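Local structure of beta-1,3-glucosyltransferase (Paecilomyces sp. J18, 5JVV) at residues D13-F18 with V45-S50. The protein is a fungal carbohydrate-active enzyme, probably of the GH16 type, built as a beta-sandwich of two curved sheets. Sequence-based numbering, arbitrary orientation.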
loop_
_atom_site.group_PDB
_atom_site.type_symbol
_atom_site.label_atom_id
_atom_site.label_comp_id
_atom_site.label_asym_id
_atom_site.label_seq_id
_atom_site.Cartn_x
_atom_site.Cartn_y
_atom_site.Cartn_z
ATOM N N ASP A 13 -7.762 -10.641 -15.569
ATOM C CA ASP A 13 -8.384 -11.355 -14.458
ATOM C C ASP A 13 -8.169 -10.616 -13.148
ATOM O O ASP A 13 -9.050 -10.580 -12.290
ATOM C CB ASP A 13 -7.825 -12.778 -14.340
ATOM C CG ASP A 13 -8.216 -13.660 -15.508
ATOM O OD1 ASP A 13 -9.185 -13.328 -16.222
ATOM O OD2 ASP A 13 -7.554 -14.702 -15.702
ATOM N N PHE A 14 -6.989 -10.023 -12.998
ATOM C CA PHE A 14 -6.698 -9.207 -11.832
ATOM C C PHE A 14 -7.668 -8.029 -11.803
ATOM O O PHE A 14 -8.349 -7.808 -10.807
ATOM C CB PHE A 14 -5.246 -8.707 -11.889
ATOM C CG PHE A 14 -4.878 -7.768 -10.769
ATOM C CD1 PHE A 14 -4.310 -8.247 -9.595
ATOM C CD2 PHE A 14 -5.091 -6.396 -10.908
ATOM C CE1 PHE A 14 -3.967 -7.381 -8.573
ATOM C CE2 PHE A 14 -4.760 -5.527 -9.894
ATOM C CZ PHE A 14 -4.184 -6.015 -8.729
ATOM N N LEU A 15 -7.729 -7.268 -12.889
ATOM C CA LEU A 15 -8.628 -6.117 -12.941
ATOM C C LEU A 15 -10.092 -6.507 -12.673
ATOM O O LEU A 15 -10.818 -5.784 -11.978
ATOM C CB LEU A 15 -8.500 -5.401 -14.288
ATOM C CG LEU A 15 -7.166 -4.702 -14.542
ATOM C CD1 LEU A 15 -7.094 -4.193 -15.974
ATOM C CD2 LEU A 15 -6.954 -3.556 -13.545
ATOM N N ASP A 16 -10.520 -7.639 -13.217
ATOM C CA ASP A 16 -11.894 -8.097 -13.024
ATOM C C ASP A 16 -12.195 -8.477 -11.577
ATOM O O ASP A 16 -13.358 -8.577 -11.195
ATOM C CB ASP A 16 -12.194 -9.301 -13.925
ATOM C CG ASP A 16 -12.298 -8.930 -15.390
ATOM O OD1 ASP A 16 -12.472 -7.736 -15.705
ATOM O OD2 ASP A 16 -12.229 -9.845 -16.236
ATOM N N ALA A 17 -11.153 -8.691 -10.775
ATOM C CA ALA A 17 -11.320 -9.136 -9.388
ATOM C C ALA A 17 -11.377 -7.986 -8.390
ATOM O O ALA A 17 -11.407 -8.211 -7.181
ATOM C CB ALA A 17 -10.209 -10.106 -9.012
ATOM N N PHE A 18 -11.395 -6.757 -8.898
ATOM C CA PHE A 18 -11.469 -5.578 -8.040
ATOM C C PHE A 18 -12.602 -4.671 -8.482
ATOM O O PHE A 18 -12.924 -4.605 -9.668
ATOM C CB PHE A 18 -10.146 -4.790 -8.082
ATOM C CG PHE A 18 -9.011 -5.470 -7.369
ATOM C CD1 PHE A 18 -8.676 -5.096 -6.076
ATOM C CD2 PHE A 18 -8.282 -6.482 -7.985
ATOM C CE1 PHE A 18 -7.636 -5.719 -5.400
ATOM C CE2 PHE A 18 -7.242 -7.106 -7.320
ATOM C CZ PHE A 18 -6.916 -6.725 -6.025
ATOM N N VAL A 45 -5.128 3.034 -16.468
ATOM C CA VAL A 45 -5.162 1.597 -16.228
ATOM C C VAL A 45 -4.992 0.887 -17.552
ATOM O O VAL A 45 -5.651 1.227 -18.546
ATOM C CB VAL A 45 -6.495 1.158 -15.585
ATOM C CG1 VAL A 45 -6.631 -0.365 -15.612
ATOM C CG2 VAL A 45 -6.591 1.675 -14.155
ATOM N N LYS A 46 -4.106 -0.103 -17.570
ATOM C CA LYS A 46 -3.882 -0.899 -18.767
ATOM C C LYS A 46 -3.191 -2.189 -18.373
ATOM O O LYS A 46 -2.597 -2.283 -17.291
ATOM C CB LYS A 46 -3.017 -0.132 -19.768
ATOM C CG LYS A 46 -1.646 0.268 -19.232
ATOM C CD LYS A 46 -0.946 1.268 -20.159
ATOM C CE LYS A 46 0.395 1.710 -19.577
ATOM N NZ LYS A 46 1.001 2.840 -20.357
ATOM N N VAL A 47 -3.271 -3.181 -19.254
ATOM C CA VAL A 47 -2.459 -4.386 -19.110
ATOM C C VAL A 47 -1.292 -4.191 -20.059
ATOM O O VAL A 47 -1.481 -3.810 -21.223
ATOM C CB VAL A 47 -3.240 -5.655 -19.469
ATOM C CG1 VAL A 47 -2.322 -6.874 -19.439
ATOM C CG2 VAL A 47 -4.395 -5.848 -18.514
ATOM N N THR A 48 -0.079 -4.391 -19.561
ATOM C CA THR A 48 1.100 -4.145 -20.373
ATOM C C THR A 48 1.427 -5.349 -21.251
ATOM O O THR A 48 0.848 -6.433 -21.098
ATOM C CB THR A 48 2.339 -3.818 -19.524
ATOM O OG1 THR A 48 2.850 -5.025 -18.934
ATOM C CG2 THR A 48 2.008 -2.798 -18.427
ATOM N N SER A 49 2.370 -5.157 -22.159
ATOM C CA SER A 49 2.770 -6.226 -23.068
ATOM C C SER A 49 3.463 -7.389 -22.352
ATOM O O SER A 49 3.527 -8.493 -22.887
ATOM C CB SER A 49 3.657 -5.664 -24.176
ATOM O OG SER A 49 4.860 -5.134 -23.644
ATOM N N SER A 50 3.981 -7.151 -21.148
ATOM C CA SER A 50 4.593 -8.230 -20.376
ATOM C C SER A 50 3.551 -8.967 -19.532
ATOM O O SER A 50 3.863 -9.962 -18.868
ATOM C CB SER A 50 5.700 -7.689 -19.478
ATOM O OG SER A 50 5.143 -6.973 -18.390
#
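Leu15 of helix 11-16 meets Val45 and Val47 of strand 45-47 in a small, buried, purely apolar contact about 18 Å from the centre of the chain (centre to centre). Helix 11-16 links strand 5-9 of one sheet to strand 18-20 of the other, and strand 45-47 pairs with strand 53-55, so the contact lies where the two sheets are joined. Leu15 and Val45 reach toward each other tip to tip. The isobutyl fork closes on a single methyl, with CG1 of Val45 3.8 Å from CD2 and 3.9 Å from CD1 of Leu15. Val45 presents that methyl by setting CG1 anti to its backbone N (chi1 168°). Val47 meets only the CD1 branch: its CG2 lies 4.1 Å from CD1 of Leu15, and the two side chains run past each other in opposite directions. Lys46, between the two valines, turns away from the helix and makes a cation-pi contact with Tyr54. Val53 also touches Leu15, while Val73, Ala39 and Leu55 pack on Val45. Alongside, Phe14 and Phe18 both touch Leu75 of strand 70-77 and Leu294 of strand 289-297, CE2 of Phe18 standing 3.5 Å above the ring plane of Phe14, offset toward its rim. Asp16, on the exposed side of the helix, forms a salt bridge with Arg36, which also touches Leu15. With methyl groups alone meeting across this small interface (115 Å², both sides summed), the association probably rests on dispersion and the burial of those methyls, with Val47 at the partly exposed margin.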